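Local coordinates for uncharacterized protein MJ1062 (Methanocaldococcus jannaschii, PDB 3EO4) that is of unknown function but carries here a GNAT-type domain that probably transfers acyl groups, cut from a longer protein also assigned to a glycosyltransferase family, at residues 24-28 with 49-55; 76-82 with 93-99; 108-113 with 141-145; 123-127 with 160-164. One frame throughout, in Å; residues are numbered along the deposited sequence.

Contact 1 of 4, residues 24-28 with 49-55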
loop_
_atom_site.group_PDB
_atom_site.type_symbol
_atom_site.label_atom_id
_atom_site.label_comp_id
_atom_site.label_asym_id
_atom_site.label_seq_id
_atom_site.Cartn_x
_atom_site.Cartn_y
_atom_site.Cartn_z
ATOM N N LEU A 24 -3.783 1.688 9.001
ATOM C CA LEU A 24 -3.009 0.471 9.278
ATOM C C LEU A 24 -2.780 -0.388 8.046
ATOM O O LEU A 24 -1.674 -0.922 7.850
ATOM C CB LEU A 24 -3.649 -0.351 10.390
ATOM C CG LEU A 24 -3.387 0.063 11.844
ATOM C CD1 LEU A 24 -4.128 -0.866 12.792
ATOM C CD2 LEU A 24 -1.902 0.056 12.186
ATOM N N GLU A 25 -3.821 -0.497 7.219
ATOM C CA GLU A 25 -3.777 -1.307 5.992
ATOM C C GLU A 25 -2.874 -0.666 4.961
ATOM O O GLU A 25 -2.196 -1.360 4.244
ATOM C CB GLU A 25 -5.171 -1.563 5.388
ATOM C CG GLU A 25 -6.220 -2.199 6.354
ATOM C CD GLU A 25 -7.087 -1.130 7.047
ATOM O OE1 GLU A 25 -6.528 -0.172 7.630
ATOM O OE2 GLU A 25 -8.332 -1.222 6.988
ATOM N N LEU A 26 -2.897 0.664 4.877
ATOM C CA LEU A 26 -2.040 1.378 3.944
ATOM C C LEU A 26 -0.572 1.239 4.366
ATOM O O LEU A 26 0.285 0.924 3.538
ATOM C CB LEU A 26 -2.427 2.846 3.862
ATOM C CG LEU A 26 -1.488 3.790 3.131
ATOM C CD1 LEU A 26 -1.300 3.335 1.698
ATOM C CD2 LEU A 26 -2.117 5.216 3.139
ATOM N N LEU A 27 -0.306 1.467 5.651
ATOM C CA LEU A 27 1.017 1.214 6.208
ATOM C C LEU A 27 1.468 -0.220 5.956
ATOM O O LEU A 27 2.591 -0.446 5.490
ATOM C CB LEU A 27 1.091 1.578 7.692
ATOM C CG LEU A 27 2.508 1.420 8.298
ATOM C CD1 LEU A 27 3.562 2.446 7.754
ATOM C CD2 LEU A 27 2.501 1.406 9.855
HETATM N N MSE A 28 0.618 -1.199 6.222
HETATM C CA MSE A 28 1.030 -2.585 5.905
HETATM C C MSE A 28 1.312 -2.762 4.404
HETATM O O MSE A 28 2.226 -3.472 4.030
HETATM C CB MSE A 28 -0.001 -3.610 6.360
HETATM C CG MSE A 28 0.456 -5.031 6.138
HETATM SE SE MSE A 28 -0.851 -6.323 6.825
HETATM C CE MSE A 28 -2.415 -5.640 5.891
ATOM N N TRP A 49 -1.382 -9.645 8.501
ATOM C CA TRP A 49 -2.177 -8.770 9.360
ATOM C C TRP A 49 -1.950 -9.077 10.860
ATOM O O TRP A 49 -1.687 -8.160 11.641
ATOM C CB TRP A 49 -3.659 -8.856 9.006
ATOM C CG TRP A 49 -4.535 -8.016 9.901
ATOM C CD1 TRP A 49 -5.387 -8.461 10.869
ATOM C CD2 TRP A 49 -4.651 -6.580 9.889
ATOM N NE1 TRP A 49 -6.014 -7.394 11.474
ATOM C CE2 TRP A 49 -5.572 -6.230 10.896
ATOM C CE3 TRP A 49 -4.043 -5.558 9.135
ATOM C CZ2 TRP A 49 -5.928 -4.898 11.159
ATOM C CZ3 TRP A 49 -4.386 -4.220 9.408
ATOM C CH2 TRP A 49 -5.326 -3.914 10.406
ATOM N N GLU A 50 -2.012 -10.346 11.254
ATOM C CA GLU A 50 -1.846 -10.680 12.673
ATOM C C GLU A 50 -0.536 -10.128 13.249
ATOM O O GLU A 50 -0.544 -9.550 14.325
ATOM C CB GLU A 50 -2.022 -12.191 12.928
ATOM C CG GLU A 50 -0.827 -13.017 12.508
ATOM C CD GLU A 50 -1.203 -14.182 11.631
ATOM O OE1 GLU A 50 -1.302 -15.309 12.186
ATOM O OE2 GLU A 50 -1.404 -13.966 10.394
ATOM N N GLU A 51 0.563 -10.227 12.492
ATOM C CA GLU A 51 1.853 -9.660 12.899
ATOM C C GLU A 51 1.814 -8.131 12.936
ATOM O O GLU A 51 2.297 -7.496 13.870
ATOM C CB GLU A 51 2.949 -10.046 11.909
ATOM C CG GLU A 51 3.142 -11.538 11.671
ATOM C CD GLU A 51 4.017 -11.827 10.438
ATOM O OE1 GLU A 51 4.185 -10.936 9.548
ATOM O OE2 GLU A 51 4.520 -12.981 10.353
ATOM N N HIS A 52 1.261 -7.551 11.888
ATOM C CA HIS A 52 1.130 -6.118 11.810
ATOM C C HIS A 52 0.272 -5.549 12.949
ATOM O O HIS A 52 0.596 -4.507 13.529
ATOM C CB HIS A 52 0.536 -5.759 10.457
ATOM C CG HIS A 52 0.482 -4.294 10.191
ATOM N ND1 HIS A 52 1.607 -3.500 10.174
ATOM C CD2 HIS A 52 -0.560 -3.482 9.904
ATOM C CE1 HIS A 52 1.259 -2.256 9.907
ATOM N NE2 HIS A 52 -0.052 -2.218 9.731
ATOM N N TYR A 53 -0.828 -6.228 13.243
ATOM C CA TYR A 53 -1.783 -5.727 14.212
ATOM C C TYR A 53 -1.275 -5.957 15.635
ATOM O O TYR A 53 -1.515 -5.159 16.541
ATOM C CB TYR A 53 -3.162 -6.381 14.003
ATOM C CG TYR A 53 -4.268 -5.664 14.735
ATOM C CD1 TYR A 53 -4.626 -4.370 14.358
ATOM C CD2 TYR A 53 -4.922 -6.248 15.821
ATOM C CE1 TYR A 53 -5.616 -3.682 15.007
ATOM C CE2 TYR A 53 -5.927 -5.556 16.494
ATOM C CZ TYR A 53 -6.261 -4.261 16.062
ATOM O OH TYR A 53 -7.237 -3.508 16.668
ATOM N N SER A 54 -0.549 -7.050 15.826
ATOM C CA SER A 54 0.086 -7.307 17.115
ATOM C C SER A 54 1.178 -6.253 17.393
ATOM O O SER A 54 1.317 -5.808 18.534
ATOM C CB SER A 54 0.606 -8.736 17.167
ATOM O OG SER A 54 1.605 -8.878 18.143
ATOM N N TRP A 55 1.909 -5.815 16.358
ATOM C CA TRP A 55 2.805 -4.657 16.491
ATOM C C TRP A 55 2.024 -3.439 16.995
ATOM O O TRP A 55 2.412 -2.791 17.963
ATOM C CB TRP A 55 3.526 -4.332 15.165
ATOM C CG TRP A 55 4.144 -2.960 15.146
ATOM C CD1 TRP A 55 5.333 -2.603 15.689
ATOM C CD2 TRP A 55 3.589 -1.747 14.562
ATOM N NE1 TRP A 55 5.565 -1.248 15.491
ATOM C CE2 TRP A 55 4.506 -0.702 14.814
ATOM C CE3 TRP A 55 2.402 -1.448 13.875
ATOM C CZ2 TRP A 55 4.282 0.612 14.398
ATOM C CZ3 TRP A 55 2.170 -0.127 13.459
ATOM C CH2 TRP A 55 3.106 0.886 13.721
#
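The carbonyl oxygen of Leu24 is gripped twice: by Met28 N, in the ordinary helical bond at 2.8 Å, and by the imidazole of His52, whose NE2 donates a hydrogen bond to Leu24 O at 2.8 Å. The two donors arrive from opposite faces of the carbonyl plane. The histidine bond is bent, 131° at the hydrogen, and the oxygen is tilted from the ring plane. This side-chain bond ties helix 49-58 to the backbone of helix 24-31, and histidine suits it because its ring can be a donor and a packing surface together. Met28, a selenomethionine, lays CB over one face of that ring, a CH-pi contact 3.7 Å from the His52 centroid, while Leu27 CD2 meets the ring edge. With CG anti to the backbone N (chi1 -176°), the Met28 chain runs out to the second helix, then bends at chi3 to bring CE to the edge of the Trp49 indole, 3.6 Å from CE3; its selenium lies at the same edge, a Met-aromatic contact. Leu24 adds apolar packing: CB lies against Trp49 CH2, and CD1 touches the edge of the Tyr53 ring, 3.9 Å from Tyr53 CD1. Leu27 CD2 also reaches Trp55 CZ3 at 3.9 Å. The short helical segments cross at 117°, their axes 10.9 Å apart, a spacing filled by large side chains such as Trp49, Leu24 and Met28. Leu27 also packs on Ser80 of strand 74-84, while the second subunit meets the pair through a Glu25 salt bridge to its Lys77 and a cation-pi contact of its Arg76 with Trp49.

Contact 2 of 4, residues 76-82 with 93-99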
loop_
_atom_site.group_PDB
_atom_site.type_symbol
_atom_site.label_atom_id
_atom_site.label_comp_id
_atom_site.label_asym_id
_atom_site.label_seq_id
_atom_site.Cartn_x
_atom_site.Cartn_y
_atom_site.Cartn_z
ATOM N N ARG A 76 -2.398 14.267 0.195
ATOM C CA ARG A 76 -2.460 12.812 0.077
ATOM C C ARG A 76 -1.419 12.145 0.984
ATOM O O ARG A 76 -0.439 12.781 1.362
ATOM C CB ARG A 76 -2.270 12.383 -1.387
ATOM C CG ARG A 76 -0.802 12.193 -1.845
ATOM C CD ARG A 76 -0.780 11.788 -3.321
ATOM N NE ARG A 76 0.556 11.643 -3.895
ATOM C CZ ARG A 76 1.130 12.586 -4.646
ATOM N NH1 ARG A 76 0.494 13.726 -4.879
ATOM N NH2 ARG A 76 2.328 12.389 -5.182
ATOM N N LYS A 77 -1.639 10.868 1.323
ATOM C CA LYS A 77 -0.719 10.071 2.175
ATOM C C LYS A 77 0.391 9.406 1.380
ATOM O O LYS A 77 0.118 8.628 0.458
ATOM C CB LYS A 77 -1.496 8.973 2.893
ATOM C CG LYS A 77 -2.235 9.419 4.145
ATOM C CD LYS A 77 -3.718 9.578 3.985
ATOM C CE LYS A 77 -4.422 8.317 3.461
ATOM N NZ LYS A 77 -4.204 7.205 4.390
ATOM N N VAL A 78 1.647 9.658 1.746
ATOM C CA VAL A 78 2.747 9.236 0.888
ATOM C C VAL A 78 3.791 8.416 1.604
ATOM O O VAL A 78 4.643 7.835 0.943
ATOM C CB VAL A 78 3.472 10.430 0.170
ATOM C CG1 VAL A 78 2.523 11.219 -0.753
ATOM C CG2 VAL A 78 4.138 11.353 1.187
ATOM N N GLY A 79 3.768 8.412 2.941
ATOM C CA GLY A 79 4.736 7.621 3.698
ATOM C C GLY A 79 4.466 7.647 5.182
ATOM O O GLY A 79 3.402 8.112 5.633
ATOM N N SER A 80 5.435 7.155 5.954
ATOM C CA SER A 80 5.340 7.198 7.388
ATOM C C SER A 80 6.690 7.510 8.011
ATOM O O SER A 80 7.731 7.044 7.522
ATOM C CB SER A 80 4.834 5.876 7.916
ATOM O OG SER A 80 4.667 5.971 9.332
ATOM N N VAL A 81 6.662 8.277 9.102
ATOM C CA VAL A 81 7.875 8.598 9.870
ATOM C C VAL A 81 7.559 8.341 11.337
ATOM O O VAL A 81 6.407 8.515 11.764
ATOM C CB VAL A 81 8.380 10.052 9.590
ATOM C CG1 VAL A 81 7.415 11.102 10.133
ATOM C CG2 VAL A 81 9.833 10.264 10.094
ATOM N N ASN A 82 8.559 7.879 12.090
ATOM C CA ASN A 82 8.357 7.398 13.460
ATOM C C ASN A 82 9.610 7.600 14.321
ATOM O O ASN A 82 10.716 7.712 13.774
ATOM C CB ASN A 82 7.938 5.909 13.475
ATOM C CG ASN A 82 9.033 4.976 12.955
ATOM O OD1 ASN A 82 10.162 4.985 13.449
ATOM N ND2 ASN A 82 8.692 4.144 11.988
ATOM N N ILE A 93 14.920 6.919 14.961
ATOM C CA ILE A 93 14.012 7.466 13.931
ATOM C C ILE A 93 13.901 6.474 12.784
ATOM O O ILE A 93 14.920 6.006 12.271
ATOM C CB ILE A 93 14.551 8.801 13.311
ATOM C CG1 ILE A 93 15.061 9.767 14.372
ATOM C CG2 ILE A 93 13.531 9.453 12.327
ATOM C CD1 ILE A 93 14.034 10.214 15.261
ATOM N N GLY A 94 12.665 6.199 12.364
ATOM C CA GLY A 94 12.394 5.390 11.169
ATOM C C GLY A 94 11.616 6.186 10.126
ATOM O O GLY A 94 10.801 7.063 10.470
ATOM N N ILE A 95 11.867 5.905 8.850
ATOM C CA ILE A 95 11.182 6.639 7.783
ATOM C C ILE A 95 10.924 5.692 6.610
ATOM O O ILE A 95 11.743 4.824 6.317
ATOM C CB ILE A 95 12.005 7.928 7.329
ATOM C CG1 ILE A 95 11.398 8.637 6.115
ATOM C CG2 ILE A 95 13.461 7.566 6.962
ATOM C CD1 ILE A 95 10.549 9.841 6.479
ATOM N N LEU A 96 9.809 5.899 5.918
ATOM C CA LEU A 96 9.438 5.101 4.772
ATOM C C LEU A 96 8.596 6.003 3.885
ATOM O O LEU A 96 7.641 6.577 4.362
ATOM C CB LEU A 96 8.601 3.936 5.282
ATOM C CG LEU A 96 7.817 2.934 4.454
ATOM C CD1 LEU A 96 7.175 1.952 5.463
ATOM C CD2 LEU A 96 6.723 3.546 3.617
ATOM N N ILE A 97 8.993 6.187 2.629
ATOM C CA ILE A 97 8.154 6.845 1.645
ATOM C C ILE A 97 7.566 5.716 0.794
ATOM O O ILE A 97 8.310 4.976 0.144
ATOM C CB ILE A 97 8.948 7.888 0.781
ATOM C CG1 ILE A 97 9.586 8.974 1.673
ATOM C CG2 ILE A 97 8.077 8.481 -0.363
ATOM C CD1 ILE A 97 8.551 9.895 2.380
ATOM N N GLY A 98 6.229 5.589 0.838
ATOM C CA GLY A 98 5.499 4.574 0.099
ATOM C C GLY A 98 5.378 4.753 -1.413
ATOM O O GLY A 98 5.417 3.766 -2.125
ATOM N N GLU A 99 5.232 5.981 -1.919
ATOM C CA GLU A 99 5.178 6.185 -3.377
ATOM C C GLU A 99 6.577 6.208 -3.894
ATOM O O GLU A 99 7.376 6.997 -3.398
ATOM C CB GLU A 99 4.548 7.528 -3.782
ATOM C CG GLU A 99 3.226 7.795 -3.193
ATOM C CD GLU A 99 2.463 8.937 -3.869
ATOM O OE1 GLU A 99 1.387 9.257 -3.340
ATOM O OE2 GLU A 99 2.904 9.506 -4.902
#
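Glu99, Val78 and Asn82 bury the most surface where strand 74-84 pairs as an antiparallel hairpin with strand 92-97 and meets the loop that follows. The Glu99 chain carries its carboxylate to the side of the Arg76 guanidinium. Arg76 grips it with two nitrogens, NE to Glu99 OE1 at 2.6 Å and NH2 to Glu99 OE2 at 3.0 Å, both on the syn side of the carboxylate; the two planes are 21° apart. An alanine in place of Arg76 would strip both donors from the buried Glu99 carboxylate and would probably leave its charge without this mate. Val78 lines the same carboxylate, CG1 lying 3.4 Å from Glu99 OE1, an apolar wall that suits a branched residue. Val78 O accepts Gly98 N at 2.8 Å. Further on, Asn82 exchanges two backbone bonds with Gly94, and its OD1 folds back to within 3.2 Å of Gly94 CA; a side chain on Gly94 would run into that oxygen. Asn82 ND2 bonds a buffer molecule, MES. Between them Ser80 and Leu96 form another hydrogen-bonded pair, and Val81 CG2 packs on Ile95 CD1. Gly79 likewise lets the backbones close in, since a CB there would strike Leu96 O. Backbone bonds thus fix the register, while the ion pair holds the loop to strand 74-84; with Val78 against its carboxylate and Trp49 of the second subunit meeting Arg76, the buried pair probably sees little water.

Contact 3 of 4, residues 108-113 with 141-145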
loop_
_atom_site.group_PDB
_atom_site.type_symbol
_atom_site.label_atom_id
_atom_site.label_comp_id
_atom_site.label_asym_id
_atom_site.label_seq_id
_atom_site.Cartn_x
_atom_site.Cartn_y
_atom_site.Cartn_z
ATOM N N GLY A 108 11.510 12.686 2.429
ATOM C CA GLY A 108 11.926 11.942 3.616
ATOM C C GLY A 108 12.772 12.828 4.505
ATOM O O GLY A 108 12.617 12.853 5.724
ATOM N N ARG A 109 13.672 13.563 3.871
ATOM C CA ARG A 109 14.539 14.488 4.565
ATOM C C ARG A 109 13.737 15.505 5.389
ATOM O O ARG A 109 13.988 15.667 6.578
ATOM C CB ARG A 109 15.420 15.188 3.541
ATOM C CG ARG A 109 16.439 16.097 4.131
ATOM C CD ARG A 109 17.139 16.918 3.074
ATOM N NE ARG A 109 18.157 17.720 3.742
ATOM C CZ ARG A 109 18.035 19.010 4.048
ATOM N NH1 ARG A 109 16.936 19.698 3.707
ATOM N NH2 ARG A 109 19.034 19.619 4.680
ATOM N N HIS A 110 12.787 16.185 4.751
ATOM C CA HIS A 110 11.938 17.172 5.431
ATOM C C HIS A 110 11.092 16.553 6.538
ATOM O O HIS A 110 10.861 17.173 7.550
ATOM C CB HIS A 110 11.021 17.856 4.430
ATOM C CG HIS A 110 11.733 18.816 3.532
ATOM N ND1 HIS A 110 12.824 18.455 2.765
ATOM C CD2 HIS A 110 11.509 20.127 3.267
ATOM C CE1 HIS A 110 13.247 19.500 2.077
ATOM N NE2 HIS A 110 12.465 20.527 2.361
ATOM N N SER A 111 10.619 15.337 6.326
ATOM C CA SER A 111 9.813 14.648 7.346
ATOM C C SER A 111 10.653 14.344 8.574
ATOM O O SER A 111 10.229 14.608 9.712
ATOM C CB SER A 111 9.237 13.330 6.818
ATOM O OG SER A 111 8.353 13.544 5.752
ATOM N N VAL A 112 11.845 13.796 8.352
ATOM C CA VAL A 112 12.739 13.515 9.465
ATOM C C VAL A 112 13.085 14.816 10.214
ATOM O O VAL A 112 13.028 14.856 11.438
ATOM C CB VAL A 112 13.982 12.718 9.029
ATOM C CG1 VAL A 112 15.003 12.668 10.156
ATOM C CG2 VAL A 112 13.570 11.297 8.577
ATOM N N SER A 113 13.385 15.888 9.489
ATOM C CA SER A 113 13.724 17.126 10.185
ATOM C C SER A 113 12.567 17.676 11.028
ATOM O O SER A 113 12.806 18.226 12.117
ATOM C CB SER A 113 14.278 18.177 9.242
ATOM O OG SER A 113 13.205 18.742 8.560
ATOM N N LEU A 141 19.883 10.497 2.902
ATOM C CA LEU A 141 18.891 11.255 3.661
ATOM C C LEU A 141 19.444 11.713 5.020
ATOM O O LEU A 141 19.452 12.908 5.321
ATOM C CB LEU A 141 17.592 10.424 3.836
ATOM C CG LEU A 141 16.271 10.989 4.408
ATOM C CD1 LEU A 141 15.214 9.925 4.322
ATOM C CD2 LEU A 141 16.368 11.490 5.851
ATOM N N PHE A 142 19.902 10.768 5.833
ATOM C CA PHE A 142 20.306 11.083 7.210
ATOM C C PHE A 142 21.624 11.845 7.289
ATOM O O PHE A 142 21.758 12.779 8.100
ATOM C CB PHE A 142 20.350 9.821 8.076
ATOM C CG PHE A 142 18.985 9.311 8.462
ATOM C CD1 PHE A 142 18.278 9.900 9.507
ATOM C CD2 PHE A 142 18.397 8.247 7.763
ATOM C CE1 PHE A 142 17.013 9.420 9.873
ATOM C CE2 PHE A 142 17.141 7.773 8.100
ATOM C CZ PHE A 142 16.445 8.351 9.142
ATOM N N GLU A 143 22.572 11.483 6.424
ATOM C CA GLU A 143 23.797 12.275 6.306
ATOM C C GLU A 143 23.514 13.710 5.807
ATOM O O GLU A 143 24.212 14.643 6.180
ATOM C CB GLU A 143 24.855 11.571 5.443
ATOM C CG GLU A 143 25.309 10.189 6.013
ATOM C CD GLU A 143 26.551 9.632 5.337
ATOM O OE1 GLU A 143 26.778 9.943 4.149
ATOM O OE2 GLU A 143 27.303 8.874 5.994
ATOM N N SER A 144 22.491 13.915 4.990
ATOM C CA SER A 144 22.182 15.304 4.594
ATOM C C SER A 144 21.700 16.124 5.811
ATOM O O SER A 144 21.739 17.343 5.812
ATOM C CB SER A 144 21.169 15.354 3.453
ATOM O OG SER A 144 19.850 15.238 3.961
ATOM N N LEU A 145 21.280 15.439 6.858
ATOM C CA LEU A 145 20.847 16.100 8.091
ATOM C C LEU A 145 21.912 16.059 9.179
ATOM O O LEU A 145 21.635 16.368 10.345
ATOM C CB LEU A 145 19.542 15.493 8.618
ATOM C CG LEU A 145 18.314 15.638 7.725
ATOM C CD1 LEU A 145 17.180 14.738 8.228
ATOM C CD2 LEU A 145 17.864 17.101 7.575
#
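Arg109 leaves helix 107-121 with its chain extended from CG to NE and runs across to Ser144 and Leu145. Its CB lies 4.4 Å from Leu141 CG; CG meets both Ser144 OG and Leu145 CD2, and CD also passes beside the serine hydroxyl. NE then donates to Ser144 OG at 3.0 Å, the oxygen lying in the guanidinium plane. That hydroxyl donates in turn to Leu141 O, 2.7 Å from Ser144 OG, so two hydrogen bonds in series join the arginine to the facing backbone. At the tip Leu145 CD2 sits over one guanidinium face, 3.6 Å above the plane. A leucine in place of Arg109 would lack the NE donor and is likely to leave Ser144 OG without its mate in the facing helix. These are two helices of the GNAT fold, packed beside strand 92-97, whose Ile95 touches both. Beneath the arginine the contact turns apolar. Val112, both of whose methyls touch side chains of 141-145, sets CG1 3.6 Å from Leu145 CD1 and 3.8 Å from Phe142 CE1, and CG2 against Leu141 CD2. Gly108 suits its place because a CB would strike Leu141 CD1, and its N bonds a MES molecule.

Contact 4 of 4, residues 123-127 with 160-164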
loop_
_atom_site.group_PDB
_atom_site.type_symbol
_atom_site.label_atom_id
_atom_site.label_comp_id
_atom_site.label_asym_id
_atom_site.label_seq_id
_atom_site.Cartn_x
_atom_site.Cartn_y
_atom_site.Cartn_z
ATOM N N GLY A 123 13.265 18.474 24.703
ATOM C CA GLY A 123 14.477 18.299 25.467
ATOM C C GLY A 123 15.374 17.107 25.195
ATOM O O GLY A 123 16.263 16.839 25.990
ATOM N N TYR A 124 15.157 16.380 24.098
ATOM C CA TYR A 124 16.145 15.401 23.646
ATOM C C TYR A 124 17.359 16.130 23.102
ATOM O O TYR A 124 17.241 17.221 22.550
ATOM C CB TYR A 124 15.565 14.454 22.575
ATOM C CG TYR A 124 14.539 13.512 23.153
ATOM C CD1 TYR A 124 14.945 12.301 23.765
ATOM C CD2 TYR A 124 13.160 13.815 23.105
ATOM C CE1 TYR A 124 14.012 11.416 24.295
ATOM C CE2 TYR A 124 12.218 12.925 23.635
ATOM C CZ TYR A 124 12.656 11.737 24.255
ATOM O OH TYR A 124 11.752 10.855 24.831
ATOM N N LYS A 125 18.522 15.518 23.250
ATOM C CA LYS A 125 19.778 16.107 22.789
ATOM C C LYS A 125 20.436 15.250 21.684
ATOM O O LYS A 125 21.319 15.736 20.975
ATOM C CB LYS A 125 20.738 16.350 23.976
ATOM C CG LYS A 125 20.204 17.282 25.127
ATOM C CD LYS A 125 20.124 18.775 24.715
ATOM C CE LYS A 125 20.061 19.768 25.914
ATOM N NZ LYS A 125 18.703 19.918 26.598
ATOM N N LYS A 126 19.999 13.988 21.546
ATOM C CA LYS A 126 20.480 13.071 20.497
ATOM C C LYS A 126 19.346 12.239 19.898
ATOM O O LYS A 126 18.278 12.086 20.525
ATOM C CB LYS A 126 21.516 12.065 21.028
ATOM C CG LYS A 126 22.264 12.486 22.227
ATOM C CD LYS A 126 22.751 11.279 22.997
ATOM C CE LYS A 126 24.094 11.580 23.631
ATOM N NZ LYS A 126 25.097 12.037 22.581
ATOM N N ALA A 127 19.625 11.670 18.714
ATOM C CA ALA A 127 18.725 10.765 18.014
ATOM C C ALA A 127 19.559 9.920 17.066
ATOM O O ALA A 127 20.672 10.319 16.688
ATOM C CB ALA A 127 17.616 11.531 17.233
ATOM N N TYR A 160 23.666 5.429 12.840
ATOM C CA TYR A 160 24.033 6.771 12.472
ATOM C C TYR A 160 23.400 7.682 13.525
ATOM O O TYR A 160 22.206 7.542 13.797
ATOM C CB TYR A 160 23.415 7.116 11.106
ATOM C CG TYR A 160 24.083 6.462 9.926
ATOM C CD1 TYR A 160 24.902 7.199 9.094
ATOM C CD2 TYR A 160 23.885 5.102 9.634
ATOM C CE1 TYR A 160 25.538 6.612 8.017
ATOM C CE2 TYR A 160 24.517 4.500 8.550
ATOM C CZ TYR A 160 25.343 5.269 7.760
ATOM O OH TYR A 160 25.957 4.720 6.681
ATOM N N GLU A 161 24.175 8.605 14.105
ATOM C CA GLU A 161 23.688 9.429 15.218
ATOM C C GLU A 161 23.830 10.892 14.908
ATOM O O GLU A 161 24.688 11.286 14.114
ATOM C CB GLU A 161 24.427 9.140 16.525
ATOM C CG GLU A 161 24.468 7.681 16.891
ATOM C CD GLU A 161 24.782 7.415 18.367
ATOM O OE1 GLU A 161 24.514 6.273 18.818
ATOM O OE2 GLU A 161 25.287 8.329 19.077
ATOM N N VAL A 162 23.001 11.699 15.554
ATOM C CA VAL A 162 23.078 13.136 15.395
ATOM C C VAL A 162 22.859 13.792 16.756
ATOM O O VAL A 162 22.122 13.257 17.612
ATOM C CB VAL A 162 22.020 13.643 14.367
ATOM C CG1 VAL A 162 20.652 13.830 15.020
ATOM C CG2 VAL A 162 22.489 14.913 13.661
ATOM N N ASN A 163 23.519 14.927 16.954
ATOM C CA ASN A 163 23.248 15.817 18.085
ATOM C C ASN A 163 22.214 16.808 17.628
ATOM O O ASN A 163 22.333 17.376 16.542
ATOM C CB ASN A 163 24.499 16.555 18.550
ATOM C CG ASN A 163 25.532 15.625 19.130
ATOM O OD1 ASN A 163 26.628 15.507 18.616
ATOM N ND2 ASN A 163 25.172 14.935 20.196
ATOM N N LEU A 164 21.195 16.981 18.458
ATOM C CA LEU A 164 20.043 17.821 18.162
ATOM C C LEU A 164 20.316 19.303 18.432
ATOM O O LEU A 164 19.934 20.194 17.649
ATOM C CB LEU A 164 18.860 17.341 19.007
ATOM C CG LEU A 164 17.844 16.415 18.339
ATOM C CD1 LEU A 164 18.411 15.649 17.158
ATOM C CD2 LEU A 164 17.214 15.483 19.372
ATOM O OXT LEU A 164 20.920 19.643 19.457
#
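Backbone hydrogen bonds carry most of this contact, in which the C-terminal strand 157-163 runs antiparallel to the start of strand 126-132. Ala127 and Val162 form a hydrogen-bonded pair: Val162 N reaches Ala127 O at 2.9 Å, and Ala127 N binds Val162 O at 3.2 Å, the donor in the carbonyl plane. Two residues on, Leu164 N meets Lys125 O at 2.8 Å, nearly straight at the hydrogen (176°) though above the carbonyl plane. Lys126 and Asn163 lie between as a non-hydrogen-bonded pair. Apolar packing lies on the side of Ala127, toward helix 107-121. Leu164 sets CD2 against Tyr124 CB at 3.7 Å and CD1 towards Ala127 CB at 4.2 Å; the small alanine fits where Leu116 of helix 107-121 also packs. Polar side chains gather on the face of Lys126 and Asn163, which lie side by side. Lys126 NZ stands 5.1 Å from Glu161 OE2, too far for contact, though their opposite charges probably attract. Gly123, with positive phi, closes a Schellman motif at the end of helix 107-121; with Tyr124, whose hydroxyl bonds Leu86 O, it lines a pocket holding a polyether molecule, probably from the crystallisation liquor, beside a C-terminal strand pairing consistent with the GNAT fold.

Overall arrangement
Contact 1 comes first along the chain, closing the loop between helices 24-31 and 49-58. Contact 2 follows in series, closing the hairpin of strands 74-84 and 92-97. Contacts 1 and 2 touch, and both meet the second subunit. Contact 3 joins helix 107-121 to helix 136-144, and contact 4 opens within its loop but closes beyond it at the C terminus, so these two cross. Contacts 2 and 3 touch as well, and Ile93 of contact 2 packs against Ala127 of contact 4, which joins the five-stranded sheet to the three-stranded one. Contact 1 lies on the opposite side of the chain's centre from contacts 3 and 4.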